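Local structure of Emp46p (Saccharomyces cerevisiae, 2A6V) at residues S80-Q91 with F108-D119. The protein is a membrane-traffic cargo receptor whose lectin-like carbohydrate recognition domain takes part in the secretion of glycoproteins without needing calcium. Residues are numbered along the deposited sequence; the frame is centred on the assembly and turned at random.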
loop_
_atom_site.group_PDB
_atom_site.type_symbol
_atom_site.label_atom_id
_atom_site.label_comp_id
_atom_site.label_asym_id
_atom_site.label_seq_id
_atom_site.Cartn_x
_atom_site.Cartn_y
_atom_site.Cartn_z
ATOM N N SER A 80 0.292 -18.970 10.414
ATOM C CA SER A 80 -0.742 -18.159 11.016
ATOM C C SER A 80 -0.134 -16.898 11.636
ATOM O O SER A 80 0.906 -16.949 12.275
ATOM C CB SER A 80 -1.486 -18.989 12.073
ATOM O OG SER A 80 -2.545 -18.261 12.648
ATOM N N THR A 81 -0.808 -15.773 11.419
ATOM C CA THR A 81 -0.374 -14.484 11.925
ATOM C C THR A 81 -1.461 -13.466 11.645
ATOM O O THR A 81 -2.250 -13.644 10.718
ATOM C CB THR A 81 0.936 -14.051 11.213
ATOM O OG1 THR A 81 1.347 -12.775 11.703
ATOM C CG2 THR A 81 0.747 -13.834 9.687
ATOM N N LYS A 82 -1.514 -12.415 12.455
ATOM C CA LYS A 82 -2.371 -11.265 12.186
ATOM C C LYS A 82 -1.615 -10.138 11.500
ATOM O O LYS A 82 -2.186 -9.103 11.177
ATOM C CB LYS A 82 -3.006 -10.771 13.488
ATOM C CG LYS A 82 -4.101 -11.735 14.000
ATOM C CD LYS A 82 -5.331 -11.724 13.075
ATOM C CE LYS A 82 -6.373 -12.734 13.485
ATOM N NZ LYS A 82 -7.392 -12.958 12.435
ATOM N N GLY A 83 -0.327 -10.351 11.237
ATOM C CA GLY A 83 0.457 -9.363 10.526
ATOM C C GLY A 83 -0.010 -9.208 9.105
ATOM O O GLY A 83 -0.653 -10.084 8.545
ATOM N N GLY A 84 0.313 -8.078 8.505
ATOM C CA GLY A 84 -0.108 -7.811 7.150
ATOM C C GLY A 84 0.521 -6.565 6.582
ATOM O O GLY A 84 1.206 -5.826 7.296
ATOM N N LEU A 85 0.262 -6.332 5.292
ATOM C CA LEU A 85 0.839 -5.285 4.470
ATOM C C LEU A 85 -0.280 -4.492 3.797
ATOM O O LEU A 85 -1.142 -5.057 3.112
ATOM C CB LEU A 85 1.745 -5.928 3.431
ATOM C CG LEU A 85 2.237 -5.050 2.289
ATOM C CD1 LEU A 85 3.163 -3.938 2.731
ATOM C CD2 LEU A 85 2.969 -5.917 1.256
ATOM N N ALA A 86 -0.297 -3.190 4.013
ATOM C CA ALA A 86 -1.350 -2.293 3.530
ATOM C C ALA A 86 -0.830 -1.270 2.548
ATOM O O ALA A 86 0.295 -0.768 2.702
ATOM C CB ALA A 86 -2.048 -1.600 4.703
ATOM N N PHE A 87 -1.647 -0.949 1.552
ATOM C CA PHE A 87 -1.399 0.134 0.617
ATOM C C PHE A 87 -2.529 1.122 0.755
ATOM O O PHE A 87 -3.688 0.714 0.713
ATOM C CB PHE A 87 -1.300 -0.416 -0.799
ATOM C CG PHE A 87 -0.180 -1.378 -0.952
ATOM C CD1 PHE A 87 1.109 -0.920 -1.177
ATOM C CD2 PHE A 87 -0.392 -2.743 -0.847
ATOM C CE1 PHE A 87 2.154 -1.812 -1.288
ATOM C CE2 PHE A 87 0.650 -3.627 -0.958
ATOM C CZ PHE A 87 1.937 -3.162 -1.179
ATOM N N TRP A 88 -2.189 2.397 0.871
ATOM C CA TRP A 88 -3.118 3.421 1.292
ATOM C C TRP A 88 -3.248 4.538 0.265
ATOM O O TRP A 88 -2.246 4.979 -0.334
ATOM C CB TRP A 88 -2.625 4.080 2.569
ATOM C CG TRP A 88 -2.373 3.187 3.717
ATOM C CD1 TRP A 88 -1.191 2.608 4.033
ATOM C CD2 TRP A 88 -3.304 2.777 4.729
ATOM N NE1 TRP A 88 -1.318 1.853 5.172
ATOM C CE2 TRP A 88 -2.610 1.940 5.619
ATOM C CE3 TRP A 88 -4.656 3.044 4.981
ATOM C CZ2 TRP A 88 -3.214 1.371 6.746
ATOM C CZ3 TRP A 88 -5.260 2.457 6.100
ATOM C CH2 TRP A 88 -4.528 1.633 6.957
ATOM N N LEU A 89 -4.479 4.993 0.091
ATOM C CA LEU A 89 -4.784 6.289 -0.502
ATOM C C LEU A 89 -5.688 6.981 0.516
ATOM O O LEU A 89 -6.797 6.508 0.748
ATOM C CB LEU A 89 -5.519 6.125 -1.841
ATOM C CG LEU A 89 -4.821 5.381 -2.968
ATOM C CD1 LEU A 89 -5.682 5.450 -4.224
ATOM C CD2 LEU A 89 -3.465 5.951 -3.266
ATOM N N LYS A 90 -5.224 8.049 1.156
ATOM C CA LYS A 90 -5.981 8.682 2.248
ATOM C C LYS A 90 -6.146 10.188 2.029
ATOM O O LYS A 90 -5.290 10.832 1.445
ATOM C CB LYS A 90 -5.272 8.431 3.578
ATOM C CG LYS A 90 -5.243 6.966 3.991
ATOM C CD LYS A 90 -5.245 6.718 5.506
ATOM C CE LYS A 90 -4.334 7.655 6.253
ATOM N NZ LYS A 90 -4.364 7.382 7.702
ATOM N N GLN A 91 -7.267 10.736 2.493
ATOM C CA GLN A 91 -7.537 12.176 2.383
ATOM C C GLN A 91 -7.881 12.752 3.743
ATOM O O GLN A 91 -8.079 12.016 4.711
ATOM C CB GLN A 91 -8.667 12.447 1.378
ATOM C CG GLN A 91 -9.988 11.771 1.718
ATOM C CD GLN A 91 -11.141 12.241 0.850
ATOM O OE1 GLN A 91 -10.979 13.138 0.011
ATOM N NE2 GLN A 91 -12.312 11.642 1.050
ATOM N N PHE A 108 -10.224 6.484 9.545
ATOM C CA PHE A 108 -9.532 7.181 8.466
ATOM C C PHE A 108 -10.507 7.418 7.322
ATOM O O PHE A 108 -11.595 6.851 7.284
ATOM C CB PHE A 108 -8.299 6.384 7.998
ATOM C CG PHE A 108 -8.631 5.093 7.302
ATOM C CD1 PHE A 108 -8.757 5.030 5.915
ATOM C CD2 PHE A 108 -8.822 3.942 8.029
ATOM C CE1 PHE A 108 -9.078 3.820 5.293
ATOM C CE2 PHE A 108 -9.137 2.751 7.419
ATOM C CZ PHE A 108 -9.262 2.683 6.048
ATOM N N ASN A 109 -10.094 8.287 6.418
ATOM C CA ASN A 109 -10.869 8.655 5.264
ATOM C C ASN A 109 -10.069 8.264 4.040
ATOM O O ASN A 109 -9.082 8.906 3.676
ATOM C CB ASN A 109 -11.144 10.155 5.276
ATOM C CG ASN A 109 -12.274 10.534 4.369
ATOM O OD1 ASN A 109 -12.436 9.985 3.273
ATOM N ND2 ASN A 109 -13.094 11.482 4.830
ATOM N N GLY A 110 -10.461 7.164 3.430
ATOM C CA GLY A 110 -9.779 6.721 2.242
ATOM C C GLY A 110 -9.903 5.251 1.979
ATOM O O GLY A 110 -10.877 4.612 2.374
ATOM N N LEU A 111 -8.883 4.724 1.311
ATOM C CA LEU A 111 -8.847 3.379 0.777
ATOM C C LEU A 111 -7.649 2.655 1.349
ATOM O O LEU A 111 -6.547 3.201 1.383
ATOM C CB LEU A 111 -8.740 3.439 -0.740
ATOM C CG LEU A 111 -8.425 2.149 -1.483
ATOM C CD1 LEU A 111 -9.569 1.109 -1.370
ATOM C CD2 LEU A 111 -8.113 2.449 -2.949
ATOM N N MET A 112 -7.894 1.453 1.855
ATOM C CA MET A 112 -6.857 0.563 2.342
ATOM C C MET A 112 -6.963 -0.742 1.567
ATOM O O MET A 112 -7.998 -1.422 1.632
ATOM C CB MET A 112 -7.054 0.281 3.833
ATOM C CG MET A 112 -5.979 -0.609 4.428
ATOM S SD MET A 112 -6.228 -1.165 6.108
ATOM C CE MET A 112 -7.587 -2.275 5.883
ATOM N N ILE A 113 -5.885 -1.140 0.903
ATOM C CA ILE A 113 -5.790 -2.402 0.191
ATOM C C ILE A 113 -4.824 -3.261 0.981
ATOM O O ILE A 113 -3.646 -2.907 1.140
ATOM C CB ILE A 113 -5.314 -2.195 -1.266
ATOM C CG1 ILE A 113 -6.311 -1.278 -2.009
ATOM C CG2 ILE A 113 -5.125 -3.530 -1.954
ATOM C CD1 ILE A 113 -5.907 -0.920 -3.432
ATOM N N LEU A 114 -5.302 -4.386 1.492
ATOM C CA LEU A 114 -4.628 -5.110 2.521
ATOM C C LEU A 114 -4.295 -6.512 2.062
ATOM O O LEU A 114 -5.172 -7.225 1.577
ATOM C CB LEU A 114 -5.518 -5.164 3.758
ATOM C CG LEU A 114 -5.021 -5.967 4.932
ATOM C CD1 LEU A 114 -3.727 -5.425 5.520
ATOM C CD2 LEU A 114 -6.116 -5.982 5.991
ATOM N N LEU A 115 -3.029 -6.906 2.211
ATOM C CA LEU A 115 -2.553 -8.268 2.074
ATOM C C LEU A 115 -2.399 -8.837 3.462
ATOM O O LEU A 115 -1.575 -8.362 4.254
ATOM C CB LEU A 115 -1.219 -8.352 1.339
ATOM C CG LEU A 115 -1.312 -8.198 -0.173
ATOM C CD1 LEU A 115 -1.843 -6.819 -0.598
ATOM C CD2 LEU A 115 -0.019 -8.494 -0.825
ATOM N N ARG A 116 -3.219 -9.826 3.796
ATOM C CA ARG A 116 -3.157 -10.461 5.108
ATOM C C ARG A 116 -3.824 -11.818 5.029
ATOM O O ARG A 116 -4.294 -12.223 3.963
ATOM C CB ARG A 116 -3.820 -9.591 6.178
ATOM C CG ARG A 116 -5.337 -9.594 6.220
ATOM C CD ARG A 116 -5.907 -9.303 7.614
ATOM N NE ARG A 116 -7.365 -9.367 7.625
ATOM C CZ ARG A 116 -8.092 -9.717 8.676
ATOM N NH1 ARG A 116 -7.505 -10.021 9.836
ATOM N NH2 ARG A 116 -9.418 -9.777 8.569
ATOM N N LEU A 117 -3.828 -12.511 6.155
ATOM C CA LEU A 117 -4.648 -13.703 6.315
ATOM C C LEU A 117 -5.991 -13.251 6.833
ATOM O O LEU A 117 -6.180 -13.008 8.034
ATOM C CB LEU A 117 -3.969 -14.693 7.252
ATOM C CG LEU A 117 -2.527 -15.052 6.898
ATOM C CD1 LEU A 117 -2.025 -16.154 7.747
ATOM C CD2 LEU A 117 -2.376 -15.407 5.448
ATOM N N ASP A 118 -6.915 -13.058 5.912
ATOM C CA ASP A 118 -8.242 -12.654 6.294
ATOM C C ASP A 118 -8.874 -13.776 7.110
ATOM O O ASP A 118 -8.575 -14.942 6.908
ATOM C CB ASP A 118 -9.056 -12.343 5.052
ATOM C CG ASP A 118 -10.469 -11.988 5.378
ATOM O OD1 ASP A 118 -10.760 -10.820 5.646
ATOM O OD2 ASP A 118 -11.361 -12.851 5.393
ATOM N N ASP A 119 -9.705 -13.423 8.079
ATOM C CA ASP A 119 -10.138 -14.459 9.029
ATOM C C ASP A 119 -11.035 -15.484 8.385
ATOM O O ASP A 119 -11.160 -16.579 8.903
ATOM C CB ASP A 119 -10.770 -13.889 10.285
ATOM C CG ASP A 119 -11.814 -12.877 10.007
ATOM O OD1 ASP A 119 -11.462 -11.721 9.627
ATOM O OD2 ASP A 119 -13.013 -13.119 10.246
HETATM O O HOH W 1 -2.840 -11.679 8.808
HETATM O O HOH W 2 -4.962 -9.142 10.867
HETATM O O HOH W 3 -9.115 -10.592 12.174
HETATM O O HOH W 4 -6.873 -14.251 10.163
HETATM O O HOH W 5 -7.669 9.786 6.801
#
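Trp88 and Met112 face each other in a non-hydrogen-bonded pair of two antiparallel strands. The indole's six-membered ring lies against the methionine chain, and Met112 CG sits over one face, 3.8 Å from the ring centroid. Met112 CG is anti to its own nitrogen (chi1 -178°), and the chain runs alongside the indole before bending at the sulfur. SD then meets Trp88 CH2 obliquely at 3.4 Å, a Met-aromatic contact. The CZ3 corner of the indole's six-membered ring points into the face of Phe108. Trp88 CZ3 stands over the middle of that ring, with the planes at 88°, a T-shaped stack. The Lys90 chain crosses Phe108 at about a right angle, with Lys90 CD 3.9 Å from Phe108 CD1.

Paired backbone bonds join Leu85 to Leu115, Phe87 to Ile113 and Leu89 to Leu111. Their side chains make the other face, where Phe87 CE2 approaches Leu115 CD1 at 4.1 Å. At one end Gln91 NE2 gives a bond of 2.8 Å to Asn109 OD1. The donor lies above the carbonyl plane, and the two amides are nearly perpendicular. Before Gly84 the two chains part, and water takes over. One water accepts from Leu117 N and donates to Thr81 O and Gly83 O. Two others link Lys82 with Arg116, whose NH2 also forms a salt bridge with Asp119 OD1 (3.0 Å), its hydrogen bond weak and bent.

Further out, Ser200 binds Trp88 NE1, and Tyr128, a potassium ligand, touches Met112. The Leu85, Phe87 and Leu89 face packs on strand 66-75 in the sandwich core. The Trp88 and Met112 face turns away, under loops. The strands are neighbours in one sheet of a legume-lectin-like beta sandwich.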